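Local coordinates for response regulator (Helicobacter pylori, PDB 2PLN), which is probably an OmpR/PhoB-type transcription regulator that binds promoter DNA, represented in this structure by its N-terminal receiver domain, at residues L23-S28 and I113-R118; N39-M44 and R126-L131; E49-G54 and V68-A73; V91-D94 and E99-V102. All coordinates share one frame; numbering follows the deposited sequence.

The four contacts all belong to one CheY-like receiver domain, with its five-stranded parallel sheet in the order 2-1-3-4-5. Contact 1 joins the ends of strands 20-24 and 111-114. It touches contact 3, beside strand 65-68, and contact 4, on strand 88-93, with centres about 11 and 12 Å away; both fall between its segments along the chain. Contact 2 packs the ends of helices 28-40 and 120-130, about 20 Å between centres from contact 3. It meets contact 1 through I113 and R126, and their segments alternate along the chain. Contacts 1, 2 and 4 also reach the second subunit, through the helix-strand-helix face that pairs receivers in the OmpR/PhoB family.

Contact 1 of 4, residues L23-S28 and I113-R118; sequences LIEKNS and IAKPYR
K115 and E25 meet head-on in a salt bridge at the C-terminal edge of the sheet. The lysine leaves its backbone with CG anti to the carbonyl carbon (chi1 -69°). CB points toward segment 23-28, starting the chain across, CG passes S92 OG, and CD runs beside S69 OG. The bend at chi3 brings K115 CE to 3.4 Å from E25 OE2. At the tip, NZ donates to E25 OE2 over 2.6 Å, from the syn side and 21° out of the carboxylate plane; E25 OE1 is 3.3 Å from NZ.

E25 OE2 also receives a proton from a water at 2.6 Å, whose oxygen lies in the ring plane of Y117 and 2.6 Å from its OH, and a weak bond from S69 OG. Y117 OH is hydrogen-bonded to S92 OG as well. The other oxygen, E25 OE1, uses its anti lone pair for the backbone N of N27 (2.9 Å), fixing the carboxylate's rotation. An acid at the end of the first strand and a lysine after the fifth, followed by a cis proline, are hallmarks of the receiver fold. Strands 65-68 and 88-93 separate the two parent strands, and L30 of helix 28-40 packs on both K115 and Y117.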
loop_
_atom_site.group_PDB
_atom_site.type_symbol
_atom_site.label_atom_id
_atom_site.label_comp_id
_atom_site.label_asym_id
_atom_site.label_seq_id
_atom_site.Cartn_x
_atom_site.Cartn_y
_atom_site.Cartn_z
ATOM N N LEU A 23 9.619 -12.581 7.433
ATOM C CA LEU A 23 10.253 -11.980 6.254
ATOM C C LEU A 23 10.830 -13.108 5.456
ATOM O O LEU A 23 11.729 -13.800 5.941
ATOM C CB LEU A 23 11.384 -10.999 6.647
ATOM C CG LEU A 23 11.023 -9.786 7.513
ATOM C CD1 LEU A 23 12.260 -9.045 8.130
ATOM C CD2 LEU A 23 10.095 -8.799 6.763
ATOM N N ILE A 24 10.295 -13.327 4.256
ATOM C CA ILE A 24 10.890 -14.312 3.339
ATOM C C ILE A 24 11.779 -13.556 2.371
ATOM O O ILE A 24 11.304 -12.852 1.509
ATOM C CB ILE A 24 9.826 -15.174 2.644
ATOM C CG1 ILE A 24 8.980 -15.916 3.715
ATOM C CG2 ILE A 24 10.510 -16.159 1.611
ATOM C CD1 ILE A 24 7.642 -16.472 3.234
ATOM N N GLU A 25 13.086 -13.710 2.544
ATOM C CA GLU A 25 14.062 -12.849 1.893
ATOM C C GLU A 25 15.403 -13.601 1.786
ATOM O O GLU A 25 16.000 -14.010 2.804
ATOM C CB GLU A 25 14.215 -11.554 2.691
ATOM C CG GLU A 25 15.288 -10.595 2.163
ATOM C CD GLU A 25 15.151 -10.300 0.659
ATOM O OE1 GLU A 25 16.021 -10.778 -0.113
ATOM O OE2 GLU A 25 14.176 -9.606 0.237
ATOM N N LYS A 26 15.818 -13.800 0.544
ATOM C CA LYS A 26 17.018 -14.567 0.159
ATOM C C LYS A 26 18.295 -13.850 0.584
ATOM O O LYS A 26 19.316 -14.493 0.883
ATOM C CB LYS A 26 16.989 -14.712 -1.373
ATOM C CG LYS A 26 18.077 -15.534 -2.028
ATOM C CD LYS A 26 17.990 -15.363 -3.536
ATOM C CE LYS A 26 19.211 -15.953 -4.245
ATOM N NZ LYS A 26 20.488 -15.309 -3.790
ATOM N N ASN A 27 18.242 -12.522 0.615
ATOM C CA ASN A 27 19.398 -11.701 0.928
ATOM C C ASN A 27 19.517 -11.497 2.437
ATOM O O ASN A 27 18.788 -10.704 3.034
ATOM C CB ASN A 27 19.294 -10.394 0.144
ATOM C CG ASN A 27 20.438 -9.434 0.398
ATOM O OD1 ASN A 27 20.606 -8.463 -0.341
ATOM N ND2 ASN A 27 21.204 -9.675 1.416
ATOM N N SER A 28 20.434 -12.227 3.076
ATOM C CA SER A 28 20.435 -12.266 4.554
ATOM C C SER A 28 20.809 -10.934 5.196
ATOM O O SER A 28 20.339 -10.605 6.291
ATOM C CB SER A 28 21.336 -13.384 5.090
ATOM O OG SER A 28 22.695 -13.045 4.894
ATOM N N ILE A 113 5.509 -4.072 -3.461
ATOM C CA ILE A 113 6.543 -3.098 -3.137
ATOM C C ILE A 113 7.730 -3.408 -4.044
ATOM O O ILE A 113 8.198 -4.533 -4.080
ATOM C CB ILE A 113 6.938 -3.214 -1.635
ATOM C CG1 ILE A 113 5.722 -2.967 -0.724
ATOM C CG2 ILE A 113 8.141 -2.283 -1.268
ATOM C CD1 ILE A 113 5.913 -3.522 0.648
ATOM N N ALA A 114 8.188 -2.427 -4.816
ATOM C CA ALA A 114 9.375 -2.641 -5.643
ATOM C C ALA A 114 10.626 -2.638 -4.776
ATOM O O ALA A 114 10.738 -1.853 -3.828
ATOM C CB ALA A 114 9.495 -1.558 -6.706
ATOM N N LYS A 115 11.540 -3.550 -5.096
ATOM C CA LYS A 115 12.894 -3.523 -4.562
ATOM C C LYS A 115 13.803 -2.927 -5.635
ATOM O O LYS A 115 13.571 -3.151 -6.837
ATOM C CB LYS A 115 13.369 -4.933 -4.253
ATOM C CG LYS A 115 12.631 -5.556 -3.097
ATOM C CD LYS A 115 13.032 -7.005 -2.927
ATOM C CE LYS A 115 14.256 -7.127 -2.077
ATOM N NZ LYS A 115 14.695 -8.559 -2.099
ATOM N N PRO A 116 14.845 -2.202 -5.234
ATOM C CA PRO A 116 15.184 -1.885 -3.819
ATOM C C PRO A 116 14.255 -0.920 -3.085
ATOM O O PRO A 116 13.622 -0.073 -3.719
ATOM C CB PRO A 116 16.609 -1.302 -3.918
ATOM C CG PRO A 116 16.798 -0.917 -5.330
ATOM C CD PRO A 116 15.845 -1.691 -6.191
ATOM N N TYR A 117 14.176 -1.047 -1.754
ATOM C CA TYR A 117 13.307 -0.197 -0.919
ATOM C C TYR A 117 13.776 1.267 -0.848
ATOM O O TYR A 117 14.969 1.547 -0.999
ATOM C CB TYR A 117 13.153 -0.778 0.502
ATOM C CG TYR A 117 12.700 -2.216 0.526
ATOM C CD1 TYR A 117 13.572 -3.250 0.893
ATOM C CD2 TYR A 117 11.410 -2.555 0.144
ATOM C CE1 TYR A 117 13.160 -4.567 0.888
ATOM C CE2 TYR A 117 10.991 -3.875 0.151
ATOM C CZ TYR A 117 11.857 -4.875 0.518
ATOM O OH TYR A 117 11.402 -6.173 0.502
ATOM N N ARG A 118 12.836 2.191 -0.605
ATOM C CA ARG A 118 13.153 3.623 -0.478
ATOM C C ARG A 118 14.157 3.840 0.654
ATOM O O ARG A 118 15.113 4.629 0.535
ATOM C CB ARG A 118 11.882 4.456 -0.251
ATOM C CG ARG A 118 12.033 5.925 -0.634
ATOM C CD ARG A 118 10.752 6.622 -1.084
ATOM N NE ARG A 118 10.398 6.316 -2.474
ATOM C CZ ARG A 118 9.456 5.445 -2.839
ATOM N NH1 ARG A 118 8.763 4.790 -1.919
ATOM N NH2 ARG A 118 9.193 5.225 -4.123
HETATM O O HOH W 1 12.479 -8.271 1.700
#

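Contact 2 of 4, residues N39-M44 and R126-L131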
loop_
_atom_site.group_PDB
_atom_site.type_symbol
_atom_site.label_atom_id
_atom_site.label_comp_id
_atom_site.label_asym_id
_atom_site.label_seq_id
_atom_site.Cartn_x
_atom_site.Cartn_y
_atom_site.Cartn_z
ATOM N N ASN A 39 12.423 -4.063 14.767
ATOM C CA ASN A 39 12.673 -4.061 16.212
ATOM C C ASN A 39 12.583 -2.658 16.795
ATOM O O ASN A 39 12.120 -2.491 17.911
ATOM C CB ASN A 39 14.060 -4.620 16.535
ATOM C CG ASN A 39 14.139 -6.098 16.389
ATOM O OD1 ASN A 39 13.112 -6.813 16.259
ATOM N ND2 ASN A 39 15.360 -6.594 16.405
ATOM N N VAL A 40 13.044 -1.657 16.044
ATOM C CA VAL A 40 12.952 -0.256 16.497
ATOM C C VAL A 40 11.551 0.140 16.959
ATOM O O VAL A 40 11.409 0.863 17.938
ATOM C CB VAL A 40 13.458 0.720 15.410
ATOM C CG1 VAL A 40 13.132 2.170 15.757
ATOM C CG2 VAL A 40 14.927 0.541 15.225
ATOM N N LYS A 41 10.529 -0.350 16.262
ATOM C CA LYS A 41 9.123 -0.040 16.562
ATOM C C LYS A 41 8.433 -1.048 17.468
ATOM O O LYS A 41 7.211 -1.011 17.636
ATOM C CB LYS A 41 8.334 0.095 15.259
ATOM C CG LYS A 41 8.711 1.347 14.489
ATOM C CD LYS A 41 8.422 2.656 15.254
ATOM C CE LYS A 41 9.117 3.804 14.536
ATOM N NZ LYS A 41 8.736 5.187 14.952
ATOM N N GLY A 42 9.199 -1.953 18.054
ATOM C CA GLY A 42 8.626 -2.914 18.995
ATOM C C GLY A 42 8.128 -4.211 18.378
ATOM O O GLY A 42 7.533 -5.037 19.082
ATOM N N PHE A 43 8.385 -4.404 17.079
ATOM C CA PHE A 43 7.993 -5.654 16.393
ATOM C C PHE A 43 9.007 -6.781 16.540
ATOM O O PHE A 43 10.217 -6.541 16.513
ATOM C CB PHE A 43 7.802 -5.418 14.891
ATOM C CG PHE A 43 6.672 -4.509 14.553
ATOM C CD1 PHE A 43 5.356 -4.992 14.494
ATOM C CD2 PHE A 43 6.905 -3.192 14.251
ATOM C CE1 PHE A 43 4.302 -4.141 14.155
ATOM C CE2 PHE A 43 5.842 -2.323 13.916
ATOM C CZ PHE A 43 4.542 -2.803 13.869
HETATM N N MSE A 44 8.511 -8.010 16.643
HETATM C CA MSE A 44 9.347 -9.199 16.559
HETATM C C MSE A 44 9.394 -9.562 15.087
HETATM O O MSE A 44 8.396 -9.354 14.387
HETATM C CB MSE A 44 8.709 -10.377 17.283
HETATM C CG MSE A 44 9.487 -11.668 17.027
HETATM SE SE MSE A 44 10.879 -11.720 18.370
HETATM C CE MSE A 44 9.410 -11.832 19.673
ATOM N N ARG A 126 5.566 1.749 6.328
ATOM C CA ARG A 126 4.538 1.095 5.490
ATOM C C ARG A 126 4.010 -0.162 6.208
ATOM O O ARG A 126 2.813 -0.384 6.251
ATOM C CB ARG A 126 5.128 0.698 4.140
ATOM C CG ARG A 126 4.182 -0.098 3.167
ATOM C CD ARG A 126 4.794 -0.302 1.798
ATOM N NE ARG A 126 5.053 0.989 1.157
ATOM C CZ ARG A 126 4.177 1.645 0.381
ATOM N NH1 ARG A 126 2.994 1.085 0.096
ATOM N NH2 ARG A 126 4.493 2.862 -0.114
ATOM N N ILE A 127 4.927 -0.978 6.740
ATOM C CA ILE A 127 4.533 -2.199 7.466
ATOM C C ILE A 127 3.682 -1.836 8.663
ATOM O O ILE A 127 2.639 -2.451 8.884
ATOM C CB ILE A 127 5.768 -3.032 7.857
ATOM C CG1 ILE A 127 6.424 -3.560 6.588
ATOM C CG2 ILE A 127 5.388 -4.208 8.781
ATOM C CD1 ILE A 127 7.802 -4.208 6.812
ATOM N N GLU A 128 4.121 -0.822 9.412
ATOM C CA GLU A 128 3.321 -0.268 10.501
ATOM C C GLU A 128 1.899 0.070 10.079
ATOM O O GLU A 128 0.944 -0.316 10.753
ATOM C CB GLU A 128 3.944 1.021 11.015
ATOM C CG GLU A 128 4.885 0.837 12.155
ATOM C CD GLU A 128 5.265 2.184 12.729
ATOM O OE1 GLU A 128 5.388 2.257 13.937
ATOM O OE2 GLU A 128 5.390 3.174 11.970
ATOM N N ALA A 129 1.777 0.805 8.966
ATOM C CA ALA A 129 0.473 1.206 8.431
ATOM C C ALA A 129 -0.370 -0.006 8.023
ATOM O O ALA A 129 -1.577 -0.023 8.217
ATOM C CB ALA A 129 0.635 2.155 7.227
ATOM N N ARG A 130 0.276 -1.019 7.452
ATOM C CA ARG A 130 -0.454 -2.193 7.018
ATOM C C ARG A 130 -0.979 -3.022 8.178
ATOM O O ARG A 130 -1.850 -3.879 7.991
ATOM C CB ARG A 130 0.431 -3.036 6.136
ATOM C CG ARG A 130 0.695 -2.381 4.806
ATOM C CD ARG A 130 -0.474 -2.447 3.782
ATOM N NE ARG A 130 -0.143 -1.432 2.794
ATOM C CZ ARG A 130 -0.636 -0.201 2.776
ATOM N NH1 ARG A 130 -1.609 0.140 3.619
ATOM N NH2 ARG A 130 -0.195 0.669 1.861
ATOM N N LEU A 131 -0.471 -2.755 9.374
ATOM C CA LEU A 131 -0.932 -3.464 10.571
ATOM C C LEU A 131 -1.802 -2.578 11.437
ATOM O O LEU A 131 -2.230 -2.981 12.518
ATOM C CB LEU A 131 0.260 -4.002 11.362
ATOM C CG LEU A 131 0.866 -5.286 10.779
ATOM C CD1 LEU A 131 2.109 -5.641 11.515
ATOM C CD2 LEU A 131 -0.136 -6.430 10.883
#
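OE1 of E128 is met by the aliphatic part of K41 rather than by its ammonium group. K41 CD comes to 3.3 Å from this oxygen of E128 and K41 CG to 3.5 Å, as the lysine chain passes the carboxylate at about a right angle. K41 NZ stays 4.6 Å from E128 OE1, too far for a salt bridge. The glutamate chain runs extended beyond CG and also serves the aromatic side of the contact: E128 CG lies 3.7 Å from F43 CE2, at the ring edge and near its plane, while the carboxylate is turned 75° from the ring. Farther round, L131 CD1 approaches F43 CE1 obliquely at 3.7 Å, the two side chains running antiparallel as they pass.

G42, at positive phi, ends helix 28-40 in a Schellman motif, with F43 N bonded to L38 O and G42 N to N39 O (3.0 Å). The chain turns out of the helix there, which brings F43 to the end of helix 120-130. R126 and R130 of that helix form salt bridges with D111, and R126 bonds also to E101 of the second subunit. The contact itself is held by van der Waals packing, with charge attraction between K41 and E128 probably a minor, solvent-weakened addition.

Contact 3 of 4, residues E49-G54 and V68-A73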
loop_
_atom_site.group_PDB
_atom_site.type_symbol
_atom_site.label_atom_id
_atom_site.label_comp_id
_atom_site.label_asym_id
_atom_site.label_seq_id
_atom_site.Cartn_x
_atom_site.Cartn_y
_atom_site.Cartn_z
ATOM N N GLU A 49 15.234 -17.522 4.383
ATOM C CA GLU A 49 15.594 -17.468 2.972
ATOM C C GLU A 49 14.764 -18.432 2.125
ATOM O O GLU A 49 14.881 -18.472 0.878
ATOM C CB GLU A 49 17.083 -17.840 2.855
ATOM C CG GLU A 49 17.479 -19.057 3.706
ATOM C CD GLU A 49 17.415 -18.807 5.228
ATOM O OE1 GLU A 49 18.058 -17.860 5.723
ATOM O OE2 GLU A 49 16.731 -19.550 5.951
ATOM N N SER A 50 13.939 -19.236 2.788
ATOM C CA SER A 50 13.194 -20.281 2.105
ATOM C C SER A 50 11.689 -20.053 2.171
ATOM O O SER A 50 11.104 -19.912 3.249
ATOM C CB SER A 50 13.582 -21.652 2.684
ATOM O OG SER A 50 12.560 -22.622 2.469
ATOM N N LEU A 51 11.055 -20.011 1.008
ATOM C CA LEU A 51 9.600 -19.875 0.981
ATOM C C LEU A 51 8.886 -21.101 1.583
ATOM O O LEU A 51 7.888 -20.935 2.279
ATOM C CB LEU A 51 9.097 -19.566 -0.432
ATOM C CG LEU A 51 7.605 -19.272 -0.545
ATOM C CD1 LEU A 51 7.325 -18.216 -1.636
ATOM C CD2 LEU A 51 6.857 -20.568 -0.791
ATOM N N GLU A 52 9.399 -22.314 1.336
ATOM C CA GLU A 52 8.807 -23.531 1.938
ATOM C C GLU A 52 8.925 -23.524 3.484
ATOM O O GLU A 52 7.987 -23.877 4.207
ATOM C CB GLU A 52 9.369 -24.812 1.283
ATOM C CG GLU A 52 10.766 -25.205 1.718
ATOM C CD GLU A 52 11.568 -25.881 0.595
ATOM O OE1 GLU A 52 11.252 -27.054 0.240
ATOM O OE2 GLU A 52 12.518 -25.224 0.067
ATOM N N ASP A 53 10.071 -23.073 3.972
ATOM C CA ASP A 53 10.271 -22.842 5.393
ATOM C C ASP A 53 9.270 -21.829 5.968
ATOM O O ASP A 53 8.611 -22.084 6.995
ATOM C CB ASP A 53 11.698 -22.347 5.628
ATOM C CG ASP A 53 12.048 -22.235 7.101
ATOM O OD1 ASP A 53 12.740 -21.259 7.467
ATOM O OD2 ASP A 53 11.679 -23.065 7.967
ATOM N N GLY A 54 9.169 -20.675 5.307
ATOM C CA GLY A 54 8.208 -19.640 5.703
ATOM C C GLY A 54 6.773 -20.122 5.754
ATOM O O GLY A 54 6.056 -19.863 6.721
ATOM N N VAL A 68 7.036 -11.244 1.450
ATOM C CA VAL A 68 7.680 -12.301 0.668
ATOM C C VAL A 68 8.277 -11.718 -0.603
ATOM O O VAL A 68 7.610 -10.973 -1.325
ATOM C CB VAL A 68 6.704 -13.478 0.366
ATOM C CG1 VAL A 68 5.369 -13.009 -0.279
ATOM C CG2 VAL A 68 7.359 -14.549 -0.506
ATOM N N SER A 69 9.548 -12.030 -0.820
ATOM C CA SER A 69 10.250 -11.811 -2.093
ATOM C C SER A 69 10.714 -13.169 -2.505
ATOM O O SER A 69 11.554 -13.768 -1.829
ATOM C CB SER A 69 11.493 -10.948 -1.919
ATOM O OG SER A 69 11.213 -9.815 -1.155
ATOM N N ASP A 70 10.144 -13.667 -3.588
ATOM C CA ASP A 70 10.454 -14.977 -4.117
ATOM C C ASP A 70 9.853 -15.044 -5.526
ATOM O O ASP A 70 8.878 -14.360 -5.828
ATOM C CB ASP A 70 9.798 -16.042 -3.256
ATOM C CG ASP A 70 10.273 -17.444 -3.591
ATOM O OD1 ASP A 70 9.569 -18.149 -4.353
ATOM O OD2 ASP A 70 11.326 -17.913 -3.118
ATOM N N LYS A 71 10.419 -15.899 -6.374
ATOM C CA LYS A 71 9.907 -16.092 -7.732
ATOM C C LYS A 71 8.491 -16.641 -7.752
ATOM O O LYS A 71 7.700 -16.285 -8.627
ATOM C CB LYS A 71 10.822 -17.037 -8.532
ATOM C CG LYS A 71 12.270 -16.558 -8.696
ATOM C CD LYS A 71 13.031 -17.359 -9.773
ATOM C CE LYS A 71 12.850 -18.880 -9.644
ATOM N NZ LYS A 71 13.561 -19.445 -8.456
ATOM N N ASN A 72 8.186 -17.543 -6.823
ATOM C CA ASN A 72 6.869 -18.189 -6.759
ATOM C C ASN A 72 5.970 -17.523 -5.732
ATOM O O ASN A 72 5.147 -18.197 -5.065
ATOM C CB ASN A 72 7.012 -19.679 -6.393
ATOM C CG ASN A 72 7.925 -20.438 -7.329
ATOM O OD1 ASN A 72 7.812 -20.340 -8.550
ATOM N ND2 ASN A 72 8.818 -21.238 -6.754
ATOM N N ALA A 73 6.111 -16.205 -5.588
ATOM C CA ALA A 73 5.407 -15.523 -4.504
ATOM C C ALA A 73 3.898 -15.577 -4.713
ATOM O O ALA A 73 3.156 -15.742 -3.769
ATOM C CB ALA A 73 5.910 -14.085 -4.312
#
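L51, the first residue of helix 51-60, lays its side chain over the start of the loop that follows strand 65-68, and one methyl group, CD1, does most of the touching. Its CG is anti to the backbone N, which carries the isobutyl group out toward the loop, and chi2 of 146° departs from the usual staggered value. CD1 thus reaches D70 OD1 at 3.5 Å and D70 CG at 3.6 Å, while L51 CB lies 3.9 Å from D70 OD2. The leucine and aspartate side chains cross at about a right angle, so the carboxylate is covered by hydrocarbon on the side where they meet.

The same methyl extends to V68 CG2 at 3.8 Å. The valine takes the less common rotamer (chi1 53°), in which CG1 sits between the backbone N and carbonyl carbon and CG2 turns toward the leucine.

The carboxylate of D70 is held from within its own segment: OD1 accepts from N72 N over 2.9 Å in an Asx turn, the donor on the anti side and 30° out of the carboxylate plane. This bond lies within the type I turn D70-A73 that leads into helix 73-83. On the other segment, S50 caps its helix, OG accepting from D53 N at 2.9 Å, and so fixes the helix start from which L51 projects. F76 of helix 73-83 packs on both L51 and V68, and R79 on L51, so the contact fills the angle between helices 51-60 and 73-83 beside the end of strand 65-68.

Contact 4 of 4, residues V91-D94 and E99-V102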
loop_
_atom_site.group_PDB
_atom_site.type_symbol
_atom_site.label_atom_id
_atom_site.label_comp_id
_atom_site.label_asym_id
_atom_site.label_seq_id
_atom_site.Cartn_x
_atom_site.Cartn_y
_atom_site.Cartn_z
ATOM N N VAL A 91 3.909 -8.335 -0.904
ATOM C CA VAL A 91 4.763 -8.946 -1.928
ATOM C C VAL A 91 5.773 -7.879 -2.275
ATOM O O VAL A 91 5.412 -6.743 -2.557
ATOM C CB VAL A 91 3.936 -9.308 -3.202
ATOM C CG1 VAL A 91 4.838 -9.690 -4.357
ATOM C CG2 VAL A 91 2.958 -10.452 -2.898
ATOM N N SER A 92 7.047 -8.251 -2.258
ATOM C CA SER A 92 8.116 -7.350 -2.639
ATOM C C SER A 92 8.900 -7.997 -3.809
ATOM O O SER A 92 9.136 -9.218 -3.812
ATOM C CB SER A 92 8.940 -7.080 -1.369
ATOM O OG SER A 92 10.237 -6.639 -1.654
ATOM N N SER A 93 9.267 -7.201 -4.812
ATOM C CA SER A 93 9.854 -7.747 -6.069
ATOM C C SER A 93 11.057 -6.931 -6.585
ATOM O O SER A 93 10.989 -5.720 -6.660
ATOM C CB SER A 93 8.762 -7.837 -7.148
ATOM O OG SER A 93 9.248 -8.411 -8.357
ATOM N N ASP A 94 12.152 -7.610 -6.927
ATOM C CA ASP A 94 13.320 -6.967 -7.564
ATOM C C ASP A 94 13.134 -6.850 -9.089
ATOM O O ASP A 94 13.955 -6.224 -9.797
ATOM C CB ASP A 94 14.574 -7.799 -7.290
ATOM C CG ASP A 94 14.419 -9.213 -7.781
ATOM O OD1 ASP A 94 14.165 -9.386 -8.998
ATOM O OD2 ASP A 94 14.480 -10.213 -7.029
ATOM N N GLU A 99 2.119 -6.124 -14.844
ATOM C CA GLU A 99 1.399 -7.391 -14.863
ATOM C C GLU A 99 1.423 -8.127 -13.521
ATOM O O GLU A 99 0.386 -8.603 -13.051
ATOM C CB GLU A 99 1.988 -8.293 -15.945
ATOM C CG GLU A 99 1.197 -9.563 -16.199
ATOM C CD GLU A 99 2.109 -10.748 -16.439
ATOM O OE1 GLU A 99 2.098 -11.263 -17.579
ATOM O OE2 GLU A 99 2.857 -11.145 -15.502
ATOM N N GLU A 100 2.604 -8.228 -12.914
ATOM C CA GLU A 100 2.736 -8.927 -11.651
ATOM C C GLU A 100 2.099 -8.147 -10.485
ATOM O O GLU A 100 1.554 -8.750 -9.569
ATOM C CB GLU A 100 4.189 -9.258 -11.351
ATOM C CG GLU A 100 4.342 -10.125 -10.103
ATOM C CD GLU A 100 5.786 -10.345 -9.706
ATOM O OE1 GLU A 100 6.514 -9.357 -9.456
ATOM O OE2 GLU A 100 6.165 -11.525 -9.638
ATOM N N GLU A 101 2.197 -6.822 -10.510
ATOM C CA GLU A 101 1.471 -5.979 -9.526
ATOM C C GLU A 101 -0.037 -6.228 -9.555
ATOM O O GLU A 101 -0.682 -6.468 -8.504
ATOM C CB GLU A 101 1.799 -4.511 -9.750
ATOM C CG GLU A 101 1.149 -3.584 -8.730
ATOM C CD GLU A 101 1.832 -2.252 -8.614
ATOM O OE1 GLU A 101 2.663 -1.912 -9.465
ATOM O OE2 GLU A 101 1.535 -1.527 -7.660
ATOM N N VAL A 102 -0.616 -6.186 -10.758
ATOM C CA VAL A 102 -2.048 -6.457 -10.897
ATOM C C VAL A 102 -2.402 -7.840 -10.336
ATOM O O VAL A 102 -3.363 -7.978 -9.576
ATOM C CB VAL A 102 -2.514 -6.323 -12.379
ATOM C CG1 VAL A 102 -3.952 -6.836 -12.566
ATOM C CG2 VAL A 102 -2.379 -4.888 -12.834
#
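The carboxylate of E100 is the flat group of this contact, and S93 reaches it at one oxygen: S93 OG donates over 3.1 Å to E100 OE1, which accepts with its syn lone pair, on the side of its other oxygen. The two residues belong to the beta-alpha-beta unit made by strand 88-93, helix 98-106 and strand 111-114, and the bond spans the first strand and the helix of that crossover.

E100 OE1 has a stronger partner in the hydroxyl of Y112, on the returning strand. This oxygen therefore draws together all three elements of the unit. The glutamate gets there by an extended chain, CG anti to the backbone N (chi1 -174°), that carries E100 OE1 about 4.4 Å from E100 CA. This is roughly half of the 9.1 Å between S93 CA and E100 CA, and S93 OG closes the rest.

S93 OG also takes a hydrogen bond from the backbone N of N95, so the hydroxyl is engaged both as donor and as acceptor, which limits its rotation. At the helix start, E100 N bonds to T97 OG1, and L74 of helix 73-83 packs on the E100 side chain. Neighbouring E101 faces the second subunit, where its two carboxylate oxygens form salt bridges with R118 and R126 of that chain, placing the helix in the dimer face. Strand 88-93 is tied into the sheet on both flanks: S92 N bonds to V68 O, and S93 O accepts from K115 N. Beside the hydroxyl contact, S93 CB comes to 3.6 Å from E100 OE1.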